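PDB 3TFZ: cyclase from Streptomyces sp. R1128, which probably cyclises and aromatises polyketide chains in the R1128 biosynthetic pathway, as an aromatase/cyclase of the Bet v 1-like, helix-grip superfamily. Local coordinates for residues 64-69 with 81-86; 12-17 with 156-161. All coordinates share one frame; numbering follows the deposited sequence.

Overall arrangement
Both interactions involve the antiparallel sheet of the helix-grip fold, on opposite sides of the chain's centre. Interaction 1 (64-69 with 81-86) pairs strand 61-72 with the end of strand 77-82 and the residues just after it, while interaction 2 (12-17 with 156-161) closes a far longer loop by setting the end of strand 5-13 against helix 131-164. Both are partly buried, but the centre of interaction 2 lies about 17 Å from the chain's centre, against about 11 Å for interaction 1. The first is dominated by backbone hydrogen bonds through a beta bulge and places a polar patch, occupied by a bound sulfonate, on one sheet face. The second relies on small apolar side chains plus one carboxylate-to-backbone bond.

Interaction 1: residues 64-69 with 81-86. With CXS (3-cyclohexyl-1-propylsulfonic acid), chain H.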
ATOM      1  N   THR A  64      10.829 -23.490   0.897  1.00 37.64           N
ATOM      2  CA  THR A  64      11.241 -23.533   2.246  1.00 35.80           C
ATOM      3  C   THR A  64      12.167 -22.324   2.499  1.00 33.47           C
ATOM      4  O   THR A  64      13.015 -22.032   1.696  1.00 33.62           O
ATOM      5  CB  THR A  64      11.810 -24.920   2.606  1.00 36.94           C
ATOM      6  OG1 THR A  64      11.773 -25.039   4.004  1.00 40.37           O
ATOM      7  CG2 THR A  64      13.232 -25.060   2.218  1.00 41.02           C
ATOM      8  N   TRP A  65      11.954 -21.601   3.596  1.00 31.10           N
ATOM      9  CA  TRP A  65      12.910 -20.616   4.033  1.00 29.61           C
ATOM     10  C   TRP A  65      12.877 -20.454   5.539  1.00 28.10           C
ATOM     11  O   TRP A  65      11.982 -20.954   6.249  1.00 27.49           O
ATOM     12  CB  TRP A  65      12.738 -19.236   3.304  1.00 29.42           C
ATOM     13  CG  TRP A  65      11.442 -18.585   3.512  1.00 30.10           C
ATOM     14  CD1 TRP A  65      10.995 -17.971   4.668  1.00 28.19           C
ATOM     15  CD2 TRP A  65      10.339 -18.524   2.567  1.00 31.43           C
ATOM     16  NE1 TRP A  65       9.685 -17.525   4.497  1.00 27.29           N
ATOM     17  CE2 TRP A  65       9.252 -17.848   3.237  1.00 28.56           C
ATOM     18  CE3 TRP A  65      10.162 -18.968   1.233  1.00 29.19           C
ATOM     19  CZ2 TRP A  65       8.053 -17.526   2.591  1.00 30.45           C
ATOM     20  CZ3 TRP A  65       8.931 -18.697   0.603  1.00 30.38           C
ATOM     21  CH2 TRP A  65       7.897 -17.974   1.276  1.00 31.61           C
ATOM     22  N   THR A  66      13.883 -19.728   6.013  1.00 27.29           N
ATOM     23  CA  THR A  66      14.124 -19.437   7.413  1.00 23.71           C
ATOM     24  C   THR A  66      14.230 -17.919   7.598  1.00 21.60           C
ATOM     25  O   THR A  66      15.052 -17.340   6.978  1.00 17.98           O
ATOM     26  CB  THR A  66      15.458 -20.086   7.829  1.00 24.69           C
ATOM     27  OG1 THR A  66      15.226 -21.464   8.028  1.00 26.94           O
ATOM     28  CG2 THR A  66      15.969 -19.528   9.134  1.00 23.34           C
ATOM     29  N   SER A  67      13.419 -17.313   8.472  1.00 20.46           N
ATOM     30  CA  SER A  67      13.651 -15.914   8.814  1.00 22.54           C
ATOM     31  C   SER A  67      13.855 -15.631  10.233  1.00 21.74           C
ATOM     32  O   SER A  67      13.271 -16.302  11.136  1.00 21.84           O
ATOM     33  CB  SER A  67      12.505 -14.988   8.376  1.00 20.42           C
ATOM     34  OG  SER A  67      11.371 -15.632   8.783  1.00 29.07           O
ATOM     35  N   ARG A  68      14.680 -14.592  10.428  1.00 21.60           N
ATOM     36  CA  ARG A  68      14.847 -13.966  11.734  1.00 21.65           C
ATOM     37  C   ARG A  68      13.879 -12.815  11.803  1.00 19.94           C
ATOM     38  O   ARG A  68      13.945 -11.889  10.979  1.00 19.49           O
ATOM     39  CB  ARG A  68      16.253 -13.536  12.005  1.00 22.08           C
ATOM     40  CG  ARG A  68      16.379 -12.918  13.434  1.00 28.88           C
ATOM     41  CD  ARG A  68      17.785 -12.294  13.720  1.00 34.49           C
ATOM     42  NE  ARG A  68      18.612 -13.391  14.235  1.00 47.91           N
ATOM     43  CZ  ARG A  68      18.694 -13.690  15.540  1.00 52.80           C
ATOM     44  NH1 ARG A  68      18.059 -12.905  16.441  1.00 49.16           N
ATOM     45  NH2 ARG A  68      19.437 -14.732  15.952  1.00 55.74           N
ATOM     46  N   ARG A  69      12.907 -12.935  12.724  1.00 19.62           N
ATOM     47  CA  ARG A  69      11.917 -11.833  13.036  1.00 18.17           C
ATOM     48  C   ARG A  69      12.293 -11.108  14.298  1.00 19.34           C
ATOM     49  O   ARG A  69      12.426 -11.755  15.356  1.00 21.59           O
ATOM     50  CB  ARG A  69      10.483 -12.359  13.181  1.00 15.56           C
ATOM     51  CG  ARG A  69       9.997 -13.088  11.849  1.00 12.47           C
ATOM     52  CD  ARG A  69       8.954 -14.187  12.132  1.00 19.90           C
ATOM     53  NE  ARG A  69       7.912 -13.923  13.208  1.00 20.77           N
ATOM     54  CZ  ARG A  69       6.752 -13.286  13.015  1.00 19.51           C
ATOM     55  NH1 ARG A  69       6.435 -12.818  11.799  1.00 19.59           N
ATOM     56  NH2 ARG A  69       5.903 -13.127  14.038  1.00 19.72           N
ATOM     57  N   ARG A  81      14.426 -10.830   8.270  1.00 18.34           N
ATOM     58  CA  ARG A  81      15.544 -11.059   7.308  1.00 19.78           C
ATOM     59  C   ARG A  81      15.542 -12.591   7.140  1.00 21.08           C
ATOM     60  O   ARG A  81      15.482 -13.332   8.116  1.00 18.87           O
ATOM     61  CB  ARG A  81      16.901 -10.530   7.843  1.00 20.56           C
ATOM     62  CG  ARG A  81      18.135 -10.510   6.883  1.00 27.35           C
ATOM     63  CD  ARG A  81      19.599 -10.333   7.503  1.00 37.96           C
ATOM     64  NE  ARG A  81      20.665  -9.723   6.609  1.00 50.92           N
ATOM     65  CZ  ARG A  81      21.237 -10.232   5.455  1.00 58.71           C
ATOM     66  NH1 ARG A  81      20.892 -11.423   4.904  1.00 58.56           N
ATOM     67  NH2 ARG A  81      22.190  -9.524   4.798  1.00 56.34           N
ATOM     68  N   GLN A  82      15.522 -13.076   5.877  1.00 19.89           N
ATOM     69  CA  GLN A  82      15.575 -14.505   5.590  1.00 20.46           C
ATOM     70  C   GLN A  82      17.051 -14.987   5.655  1.00 21.16           C
ATOM     71  O   GLN A  82      17.861 -14.370   5.021  1.00 22.13           O
ATOM     72  CB  GLN A  82      14.936 -14.765   4.213  1.00 17.58           C
ATOM     73  CG  GLN A  82      13.480 -14.548   4.314  1.00 20.27           C
ATOM     74  CD  GLN A  82      12.751 -15.131   3.124  1.00 23.08           C
ATOM     75  OE1 GLN A  82      13.372 -15.613   2.133  1.00 21.55           O
ATOM     76  NE2 GLN A  82      11.432 -15.108   3.205  1.00 19.36           N
ATOM     77  N   LEU A  83      17.347 -16.008   6.466  1.00 23.60           N
ATOM     78  CA  LEU A  83      18.696 -16.582   6.701  1.00 28.17           C
ATOM     79  C   LEU A  83      18.976 -17.753   5.765  1.00 30.33           C
ATOM     80  O   LEU A  83      20.116 -18.179   5.619  1.00 34.29           O
ATOM     81  CB  LEU A  83      18.859 -17.075   8.150  1.00 28.57           C
ATOM     82  CG  LEU A  83      18.585 -16.011   9.228  1.00 30.41           C
ATOM     83  CD1 LEU A  83      18.884 -16.575  10.632  1.00 27.05           C
ATOM     84  CD2 LEU A  83      19.325 -14.623   8.924  1.00 23.57           C
ATOM     85  N   GLU A  84      17.907 -18.329   5.227  1.00 30.58           N
ATOM     86  CA  GLU A  84      17.972 -19.342   4.210  1.00 32.32           C
ATOM     87  C   GLU A  84      16.791 -18.958   3.306  1.00 30.21           C
ATOM     88  O   GLU A  84      15.783 -18.531   3.801  1.00 28.39           O
ATOM     89  CB  GLU A  84      17.977 -20.797   4.833  1.00 34.84           C
ATOM     90  CG  GLU A  84      19.480 -21.191   5.331  1.00 41.01           C
ATOM     91  CD  GLU A  84      19.550 -22.324   6.325  1.00 52.71           C
ATOM     92  OE1 GLU A  84      19.420 -22.096   7.557  1.00 58.27           O
ATOM     93  OE2 GLU A  84      19.759 -23.464   5.874  1.00 58.75           O
ATOM     94  N   THR A  85      16.963 -19.039   1.995  1.00 30.40           N
ATOM     95  CA  THR A  85      15.984 -18.468   1.076  1.00 30.59           C
ATOM     96  C   THR A  85      15.603 -19.529   0.005  1.00 30.28           C
ATOM     97  O   THR A  85      15.974 -20.666   0.119  1.00 32.53           O
ATOM     98  CB  THR A  85      16.509 -17.151   0.427  1.00 29.41           C
ATOM     99  OG1 THR A  85      17.640 -17.436  -0.394  1.00 30.91           O
ATOM    100  CG2 THR A  85      17.019 -16.198   1.458  1.00 29.70           C
ATOM    101  N   ALA A  86      14.718 -19.203  -0.902  1.00 27.69           N
ATOM    102  CA  ALA A  86      14.391 -20.117  -2.001  1.00 27.51           C
ATOM    103  C   ALA A  86      15.496 -19.977  -3.042  1.00 25.98           C
ATOM    104  O   ALA A  86      16.162 -18.935  -3.071  1.00 24.47           O
ATOM    105  CB  ALA A  86      13.025 -19.686  -2.633  1.00 24.26           C
TER
HETATM  106  S   CXS H 171       9.153 -14.018   6.336  1.00 31.63           S
HETATM  107  O1  CXS H 171      10.326 -14.266   5.476  1.00 27.41           O
HETATM  108  O2  CXS H 171       9.530 -13.642   7.740  1.00 30.56           O
HETATM  109  O3  CXS H 171       8.385 -15.277   6.299  1.00 36.64           O
HETATM  110  C1  CXS H 171       8.021 -12.872   5.815  1.00 31.37           C
HETATM  111  C2  CXS H 171       7.528 -13.147   4.425  1.00 31.26           C
HETATM  112  C3  CXS H 171       7.626 -11.945   3.546  1.00 34.05           C
HETATM  113  N   CXS H 171       6.836 -12.191   2.339  1.00 37.36           N
HETATM  114  C4  CXS H 171       7.184 -13.255   1.385  1.00 39.29           C
HETATM  115  C5  CXS H 171       8.596 -13.787   1.508  1.00 38.53           C
HETATM  116  C6  CXS H 171       9.281 -13.768   0.124  1.00 41.64           C
HETATM  117  C7  CXS H 171       8.655 -14.661  -0.934  1.00 37.58           C
HETATM  118  C8  CXS H 171       7.198 -14.229  -0.915  1.00 41.98           C
HETATM  119  C9  CXS H 171       7.068 -12.907  -0.116  1.00 40.91           C
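W65 and Q82 lay an indole and an amide over one another, their planes 22° apart. The Q82 amide nitrogen sits above the five-membered part of the indole, offset toward its rim, with NE2 3.2 Å from W65 CD1. Both groups aim their N-H at one sulfonate, that of a CXS molecule probably taken up from the crystallisation liquor. Q82 NE2 gives CXS O1 a nearly straight bond of 2.7 Å. W65 NE1 reaches CXS O3 from the indole edge at 3.2 Å. S67 OG donates to CXS O2 at 2.9 Å. Each sulfonate oxygen thus has its own donor here, and H112 adds a further bond to the ligand. W65 holds its CG between the backbone N and carbonyl carbon (chi1 61°), which lays the indole beside the ligand, its CZ2 3.9 Å from CXS C5 of the cyclohexyl ring.

Behind this shell runs the antiparallel hairpin of strands 61-72 and 77-82. R68 and R81 exchange two backbone bonds, and S67 faces Q82 as a non-hydrogen-bonded pair. Beyond them L83 and E84 both face T66 in a classic beta bulge: T66 O takes L83 N at 2.7 Å and, weakly, E84 N, while T66 N bonds E84 O at 3.2 Å. On the sheet face away from the ligand, T66 CG2 packs 3.9 Å from L83 CB. Three neutral donors converging on an anion are consistent with a polar patch that could receive an oxygen-bearing group.

Interaction 2: residues 12-17 with 156-161; sequences TVAAPA and EAERRV
A14 N donates to E158 OE2 at 2.9 Å, almost straight (171°), meeting the oxygen on its anti side and 29° out of the carboxylate plane. CG of E158 lies anti to the carbonyl carbon (chi1 -60°), and the extended chain beyond it carries the carboxylate from the helix flank to the end of strand 5-13, passing V13 CG1 4.0 Å from E158 CG. With alanine at E158, the A14 amide would probably lose this acceptor and V13 CG1 part of its cover. A14 is the centre of an inverse gamma turn that ends the strand, and P16 follows as N-cap of helix 17-25. In the helix-grip fold the long C-terminal helix lies against the curved sheet; here its last turns meet the link from the first strand to the first helix. A157 CB rests against both V13 CG1, 3.7 Å away, and A15 CB, 3.9 Å away. One turn on, V161 sends CG2 against A15 CB at 3.6 Å, with P16 CD a looser neighbour of the same methyl, and V161 also touches L19 of helix 17-25. Farther round the helix, R160 grips E156 OE2 side-on through NE and NH2, while R159 NH1 bridges to E156 OE1.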
ATOM      1  N   THR A  12      -6.079  -1.327   5.095  1.00 13.21           N
ATOM      2  CA  THR A  12      -6.671  -0.682   6.249  1.00 13.14           C
ATOM      3  C   THR A  12      -7.416  -1.795   6.902  1.00 14.40           C
ATOM      4  O   THR A  12      -8.275  -2.381   6.256  1.00 15.94           O
ATOM      5  CB  THR A  12      -7.641   0.452   5.806  1.00 14.04           C
ATOM      6  OG1 THR A  12      -6.889   1.506   5.238  1.00 15.20           O
ATOM      7  CG2 THR A  12      -8.303   1.092   6.981  1.00 14.77           C
ATOM      8  N   VAL A  13      -7.109  -2.114   8.166  1.00 15.61           N
ATOM      9  CA  VAL A  13      -7.765  -3.237   8.911  1.00 14.22           C
ATOM     10  C   VAL A  13      -8.857  -2.701   9.852  1.00 16.22           C
ATOM     11  O   VAL A  13      -8.621  -1.758  10.645  1.00 16.69           O
ATOM     12  CB  VAL A  13      -6.755  -4.064   9.682  1.00 14.45           C
ATOM     13  CG1 VAL A  13      -7.410  -5.386  10.369  1.00 12.98           C
ATOM     14  CG2 VAL A  13      -5.596  -4.514   8.710  1.00 11.29           C
ATOM     15  N   ALA A  14     -10.091  -3.222   9.736  1.00 16.41           N
ATOM     16  CA  ALA A  14     -11.130  -2.687  10.617  1.00 16.69           C
ATOM     17  C   ALA A  14     -10.966  -3.410  11.982  1.00 16.62           C
ATOM     18  O   ALA A  14     -11.817  -4.196  12.339  1.00 17.63           O
ATOM     19  CB  ALA A  14     -12.556  -2.910  10.010  1.00 15.06           C
ATOM     20  N   ALA A  15      -9.836  -3.219  12.685  1.00 15.33           N
ATOM     21  CA  ALA A  15      -9.579  -3.777  14.056  1.00 14.36           C
ATOM     22  C   ALA A  15      -8.605  -2.841  14.738  1.00 15.17           C
ATOM     23  O   ALA A  15      -7.784  -2.192  14.042  1.00 14.28           O
ATOM     24  CB  ALA A  15      -8.951  -5.210  13.998  1.00 13.84           C
ATOM     25  N   PRO A  16      -8.583  -2.813  16.116  1.00 16.01           N
ATOM     26  CA  PRO A  16      -7.544  -1.956  16.812  1.00 15.61           C
ATOM     27  C   PRO A  16      -6.086  -2.462  16.608  1.00 16.12           C
ATOM     28  O   PRO A  16      -5.865  -3.650  16.392  1.00 17.47           O
ATOM     29  CB  PRO A  16      -7.956  -2.052  18.317  1.00 16.46           C
ATOM     30  CG  PRO A  16      -9.524  -2.637  18.303  1.00 12.50           C
ATOM     31  CD  PRO A  16      -9.393  -3.590  17.087  1.00 15.40           C
ATOM     32  N   ALA A  17      -5.101  -1.593  16.767  1.00 16.03           N
ATOM     33  CA  ALA A  17      -3.717  -1.861  16.342  1.00 15.44           C
ATOM     34  C   ALA A  17      -3.117  -2.925  17.210  1.00 16.15           C
ATOM     35  O   ALA A  17      -2.370  -3.719  16.737  1.00 19.11           O
ATOM     36  CB  ALA A  17      -2.901  -0.549  16.325  1.00 11.44           C
ATOM     37  N   GLU A 156      -8.118 -12.180   9.419  1.00 16.69           N
ATOM     38  CA  GLU A 156      -7.943 -12.757  10.742  1.00 18.22           C
ATOM     39  C   GLU A 156      -8.200 -11.794  11.896  1.00 18.02           C
ATOM     40  O   GLU A 156      -8.797 -12.167  12.929  1.00 19.53           O
ATOM     41  CB  GLU A 156      -6.550 -13.365  10.872  1.00 18.30           C
ATOM     42  CG  GLU A 156      -6.285 -13.984  12.250  1.00 19.02           C
ATOM     43  CD  GLU A 156      -7.200 -15.137  12.642  1.00 20.53           C
ATOM     44  OE1 GLU A 156      -7.906 -15.731  11.795  1.00 20.29           O
ATOM     45  OE2 GLU A 156      -7.211 -15.486  13.847  1.00 24.45           O
ATOM     46  N   ALA A 157      -7.713 -10.566  11.769  1.00 17.29           N
ATOM     47  CA  ALA A 157      -7.937  -9.589  12.823  1.00 16.79           C
ATOM     48  C   ALA A 157      -9.433  -9.239  12.894  1.00 15.75           C
ATOM     49  O   ALA A 157     -10.014  -9.061  13.989  1.00 18.40           O
ATOM     50  CB  ALA A 157      -7.011  -8.266  12.621  1.00 16.11           C
ATOM     51  N   GLU A 158     -10.042  -9.067  11.743  1.00 15.27           N
ATOM     52  CA  GLU A 158     -11.465  -8.708  11.679  1.00 17.16           C
ATOM     53  C   GLU A 158     -12.414  -9.901  12.180  1.00 17.78           C
ATOM     54  O   GLU A 158     -13.359  -9.666  12.931  1.00 19.39           O
ATOM     55  CB  GLU A 158     -11.817  -8.189  10.280  1.00 17.13           C
ATOM     56  CG  GLU A 158     -11.042  -6.971   9.854  1.00 19.49           C
ATOM     57  CD  GLU A 158     -11.466  -6.399   8.479  1.00 20.23           C
ATOM     58  OE1 GLU A 158     -12.335  -7.010   7.854  1.00 23.60           O
ATOM     59  OE2 GLU A 158     -10.898  -5.386   7.985  1.00 19.86           O
ATOM     60  N   ARG A 159     -12.142 -11.142  11.765  1.00 16.08           N
ATOM     61  CA  ARG A 159     -12.649 -12.376  12.374  1.00 18.49           C
ATOM     62  C   ARG A 159     -12.654 -12.344  13.911  1.00 19.22           C
ATOM     63  O   ARG A 159     -13.571 -12.839  14.526  1.00 21.67           O
ATOM     64  CB  ARG A 159     -11.633 -13.439  12.008  1.00 18.05           C
ATOM     65  CG  ARG A 159     -12.093 -14.742  12.024  1.00 21.93           C
ATOM     66  CD  ARG A 159     -11.228 -15.754  11.169  1.00 22.61           C
ATOM     67  NE  ARG A 159     -11.306 -15.476   9.737  1.00 23.61           N
ATOM     68  CZ  ARG A 159     -10.258 -15.431   8.885  1.00 25.75           C
ATOM     69  NH1 ARG A 159      -8.983 -15.699   9.283  1.00 20.60           N
ATOM     70  NH2 ARG A 159     -10.505 -15.157   7.586  1.00 23.53           N
ATOM     71  N   ARG A 160     -11.552 -11.914  14.515  1.00 18.78           N
ATOM     72  CA  ARG A 160     -11.391 -11.803  15.950  1.00 22.49           C
ATOM     73  C   ARG A 160     -12.187 -10.687  16.624  1.00 23.90           C
ATOM     74  O   ARG A 160     -12.638 -10.861  17.737  1.00 27.49           O
ATOM     75  CB  ARG A 160      -9.908 -11.658  16.343  1.00 23.45           C
ATOM     76  CG  ARG A 160      -9.109 -12.841  15.918  1.00 23.34           C
ATOM     77  CD  ARG A 160      -7.885 -12.941  16.704  1.00 26.20           C
ATOM     78  NE  ARG A 160      -7.019 -13.939  16.070  1.00 29.91           N
ATOM     79  CZ  ARG A 160      -5.857 -14.380  16.579  1.00 33.80           C
ATOM     80  NH1 ARG A 160      -5.355 -13.882  17.730  1.00 33.51           N
ATOM     81  NH2 ARG A 160      -5.188 -15.314  15.923  1.00 24.23           N
ATOM     82  N   VAL A 161     -12.292  -9.536  15.968  1.00 23.97           N
ATOM     83  CA  VAL A 161     -13.292  -8.551  16.313  1.00 23.46           C
ATOM     84  C   VAL A 161     -14.728  -9.110  16.336  1.00 25.07           C
ATOM     85  O   VAL A 161     -15.473  -8.803  17.316  1.00 26.77           O
ATOM     86  CB  VAL A 161     -13.258  -7.236  15.409  1.00 24.64           C
ATOM     87  CG1 VAL A 161     -14.427  -6.303  15.869  1.00 20.50           C
ATOM     88  CG2 VAL A 161     -11.957  -6.528  15.554  1.00 22.15           C
TER